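Local atomic coordinates of probable M18 family aminopeptidase 1 (Thermotoga maritima, PDB entry 2GLF), a protein that probably acts as a zinc-dependent aminopeptidase of the M18 family, removing amino acids from the N termini of peptides. Residues D314-L317 / E318-V322; G151-P154 / E155-V158. All coordinates share one frame; numbering follows the deposited sequence.

Contact 1 of 2, residues D314-L317 / E318-V322; sequences DEVL and ENTSV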
# COMPACT_ATOMS: atom_id res chain seq x y z
N ASP A 314 26.40 29.47 -46.05
CA ASP A 314 26.71 30.03 -44.75
C ASP A 314 26.07 31.40 -44.62
O ASP A 314 25.28 31.64 -43.71
CB ASP A 314 28.21 30.16 -44.55
CG ASP A 314 28.88 28.83 -44.27
OD1 ASP A 314 28.25 27.99 -43.60
OD2 ASP A 314 30.04 28.64 -44.71
N GLU A 315 26.41 32.30 -45.55
CA GLU A 315 25.86 33.65 -45.52
C GLU A 315 24.35 33.58 -45.70
O GLU A 315 23.61 34.21 -44.95
CB GLU A 315 26.46 34.51 -46.64
CG GLU A 315 26.01 35.97 -46.58
CD GLU A 315 26.50 36.80 -47.76
OE1 GLU A 315 26.25 38.03 -47.78
OE2 GLU A 315 27.12 36.23 -48.68
N VAL A 316 23.91 32.81 -46.68
CA VAL A 316 22.49 32.66 -46.94
C VAL A 316 21.79 32.36 -45.61
O VAL A 316 20.95 33.13 -45.16
CB VAL A 316 22.19 31.51 -47.95
CG1 VAL A 316 20.69 31.38 -48.17
CG2 VAL A 316 22.89 31.80 -49.28
N LEU A 317 22.17 31.25 -44.97
CA LEU A 317 21.57 30.88 -43.69
C LEU A 317 21.91 31.88 -42.59
O LEU A 317 21.11 32.08 -41.67
CB LEU A 317 22.05 29.49 -43.26
CG LEU A 317 21.63 28.33 -44.17
CD1 LEU A 317 22.54 27.13 -43.92
CD2 LEU A 317 20.16 27.99 -43.93
N GLU A 318 23.08 32.50 -42.68
CA GLU A 318 23.54 33.51 -41.71
C GLU A 318 22.47 34.60 -41.60
O GLU A 318 22.14 35.08 -40.52
CB GLU A 318 24.85 34.11 -42.19
CG GLU A 318 25.93 34.16 -41.14
CD GLU A 318 25.52 34.96 -39.93
OE1 GLU A 318 24.55 34.55 -39.25
OE2 GLU A 318 26.16 36.00 -39.66
N ASN A 319 21.97 35.02 -42.76
CA ASN A 319 20.90 36.01 -42.82
C ASN A 319 19.70 35.08 -42.92
O ASN A 319 19.87 33.87 -42.76
CB ASN A 319 21.04 36.87 -44.07
CG ASN A 319 22.41 37.50 -44.20
OD1 ASN A 319 22.89 38.17 -43.28
ND2 ASN A 319 23.06 37.30 -45.34
N THR A 320 18.52 35.60 -43.20
CA THR A 320 17.33 34.74 -43.29
C THR A 320 16.67 34.58 -41.93
O THR A 320 17.18 33.93 -41.04
CB THR A 320 17.66 33.30 -43.81
OG1 THR A 320 18.13 33.37 -45.16
CG2 THR A 320 16.41 32.42 -43.75
N SER A 321 15.51 35.20 -41.80
CA SER A 321 14.75 35.13 -40.58
C SER A 321 13.75 34.00 -40.76
O SER A 321 13.08 33.92 -41.80
CB SER A 321 14.02 36.45 -40.35
OG SER A 321 14.92 37.53 -40.48
N VAL A 322 13.68 33.10 -39.79
CA VAL A 322 12.75 31.98 -39.87
C VAL A 322 11.66 32.10 -38.82
O VAL A 322 11.93 32.32 -37.64
CB VAL A 322 13.48 30.62 -39.70
CG1 VAL A 322 12.48 29.48 -39.71
CG2 VAL A 322 14.50 30.42 -40.80
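The last turn of helix 310-318 is tied to the start of the following strand, 321-329, by a side-chain to main-chain hydrogen bond between Thr320 and Val316. Thr320 OG1 donates to Val316 O at 2.8 Å, approaching from above the carbonyl plane, 42° out of it. A first torsion of -65° sets OG1 beside its own backbone N, and this turns the hydroxyl back onto the helix end. Thr320 OG1 also accepts Leu86 N, so the hydroxyl has two partners and links the helix end to the loop before strand 87-92. Just before it, the helical bonding runs out: Glu318 N reaches Asp314 O, and Asn319 N bonds Glu315 O at 2.9 Å, with a weak second bond to Val316 O. Asn319, the first residue to leave helical angles, lays its amide across the extended Glu315 chain; Asn319 ND2 meets Glu315 CG at 3.5 Å, and the carboxylate and amide planes stand 67° apart. The ND2 end makes a weak bond to Lys83 O. Asp314, one turn earlier, forms salt bridges through OD1 with Arg298 and Arg291 of the second subunit. This is a helix-to-strand junction of the kind that closes a beta-alpha-beta crossover, here leading into the mixed-sheet strand that carries the manganese ligand Asp326.

Contact 2 of 2, residues G151-P154 / E155-V158; sequences GDKP and EDPV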
# COMPACT_ATOMS: atom_id res chain seq x y z
N GLY A 151 -15.13 7.13 -47.31
CA GLY A 151 -15.69 7.83 -46.17
C GLY A 151 -15.69 9.31 -46.51
O GLY A 151 -16.29 10.14 -45.82
N ASP A 152 -15.00 9.60 -47.61
CA ASP A 152 -14.83 10.94 -48.15
C ASP A 152 -16.16 11.62 -48.52
O ASP A 152 -16.52 12.66 -47.98
CB ASP A 152 -13.95 10.83 -49.39
CG ASP A 152 -13.02 12.00 -49.55
OD1 ASP A 152 -12.25 12.00 -50.53
OD2 ASP A 152 -13.05 12.91 -48.70
N LYS A 153 -16.86 11.00 -49.46
CA LYS A 153 -18.13 11.50 -49.97
C LYS A 153 -19.30 10.88 -49.23
O LYS A 153 -19.17 9.83 -48.61
CB LYS A 153 -18.22 11.19 -51.46
CG LYS A 153 -17.03 11.68 -52.26
CD LYS A 153 -16.66 10.73 -53.38
CE LYS A 153 -16.23 9.35 -52.85
NZ LYS A 153 -15.05 9.39 -51.93
N PRO A 154 -20.48 11.51 -49.29
CA PRO A 154 -21.66 11.00 -48.61
C PRO A 154 -22.24 9.68 -49.15
O PRO A 154 -22.97 9.00 -48.44
CB PRO A 154 -22.64 12.16 -48.70
CG PRO A 154 -22.27 12.80 -49.99
CD PRO A 154 -20.77 12.81 -49.93
N GLU A 155 -21.93 9.32 -50.39
CA GLU A 155 -22.45 8.08 -50.94
C GLU A 155 -21.75 6.86 -50.34
O GLU A 155 -22.40 5.87 -50.01
CB GLU A 155 -22.29 8.03 -52.46
CG GLU A 155 -20.86 8.11 -52.95
CD GLU A 155 -20.44 9.52 -53.29
OE1 GLU A 155 -20.81 10.46 -52.55
OE2 GLU A 155 -19.73 9.69 -54.31
N ASP A 156 -20.43 6.94 -50.20
CA ASP A 156 -19.67 5.83 -49.63
C ASP A 156 -19.79 5.76 -48.10
O ASP A 156 -20.20 6.73 -47.47
CB ASP A 156 -18.20 5.89 -50.08
CG ASP A 156 -17.58 7.26 -49.92
OD1 ASP A 156 -18.23 8.25 -50.31
OD2 ASP A 156 -16.45 7.35 -49.41
N PRO A 157 -19.45 4.61 -47.50
CA PRO A 157 -19.54 4.44 -46.05
C PRO A 157 -18.39 5.05 -45.26
O PRO A 157 -17.50 5.70 -45.81
CB PRO A 157 -19.57 2.92 -45.90
CG PRO A 157 -18.60 2.50 -46.96
CD PRO A 157 -19.02 3.35 -48.15
N VAL A 158 -18.43 4.86 -43.95
CA VAL A 158 -17.39 5.33 -43.06
C VAL A 158 -17.00 4.13 -42.22
O VAL A 158 -17.57 3.05 -42.37
CB VAL A 158 -17.88 6.46 -42.13
CG1 VAL A 158 -18.38 7.64 -42.95
CG2 VAL A 158 -18.97 5.95 -41.21
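Residues 151-158 form a compact omega-like loop, a local contact in which the Asp156 carboxylate points across the loop to Gly151 N. It begins where strand 145-150, an outermost strand of the six-stranded antiparallel sheet within this chain, ends, and it contains no regular helix or strand. Its two ends nearly meet, with Gly151 CA 4.3 Å from Val158 CA, while the chain between them bulges out through Lys153, Pro154 and Glu155. Asp156 is the internal tie. Its CG lies between the backbone N and the carbonyl carbon (chi1 48°), which swings the carboxylate across the loop to accept Gly151 N on OD2 in a nearly straight bond, 160° at the hydrogen. Gly151 has a phi of 104°, at which a CB would be jammed against the carbonyl O of the preceding residue, and this by itself calls for glycine. The Lys153 side chain, bent at three successive torsions, crosses that of Asp156 at about a right angle, and Lys153 NZ makes a salt bridge with Asp156 OD2 at 3.5 Å. NZ is also held by His149 O on strand 145-150, so the ammonium group joins the loop to the strand it leaves. A backbone amide and an ammonium group thus meet at OD2. The loop also meets the third subunit: Arg234 of that subunit bonds Asp156 O, and Pro157 packs on its Gly237. At the bulge, Glu155 crosses the lysine chain obliquely, with Glu155 OE2 3.4 Å from Lys153 CD, while Glu155 OE1 lies 3.5 Å from Pro154 CD.

How the contacts relate
From the N terminus the chain reaches contact 2 first: residues 151-158 close a small loop directly after strand 145-150, which is outermost in the six-stranded antiparallel sheet within this chain, before the chain goes on to strand 185-189. Contact 1 comes much later, where 314-322 turns from helix 310-318 into strand 321-329 of the mixed sheet. The two are in series, neither nested nor crossing. Contacts 1 and 2 lie on opposite sides of the chain's centre, their own centres about 47 Å apart. The nearest atoms of contacts 1 and 2 are about 32 Å apart. Both border other subunits of the dodecamer, contact 1 the second and contact 2 the third.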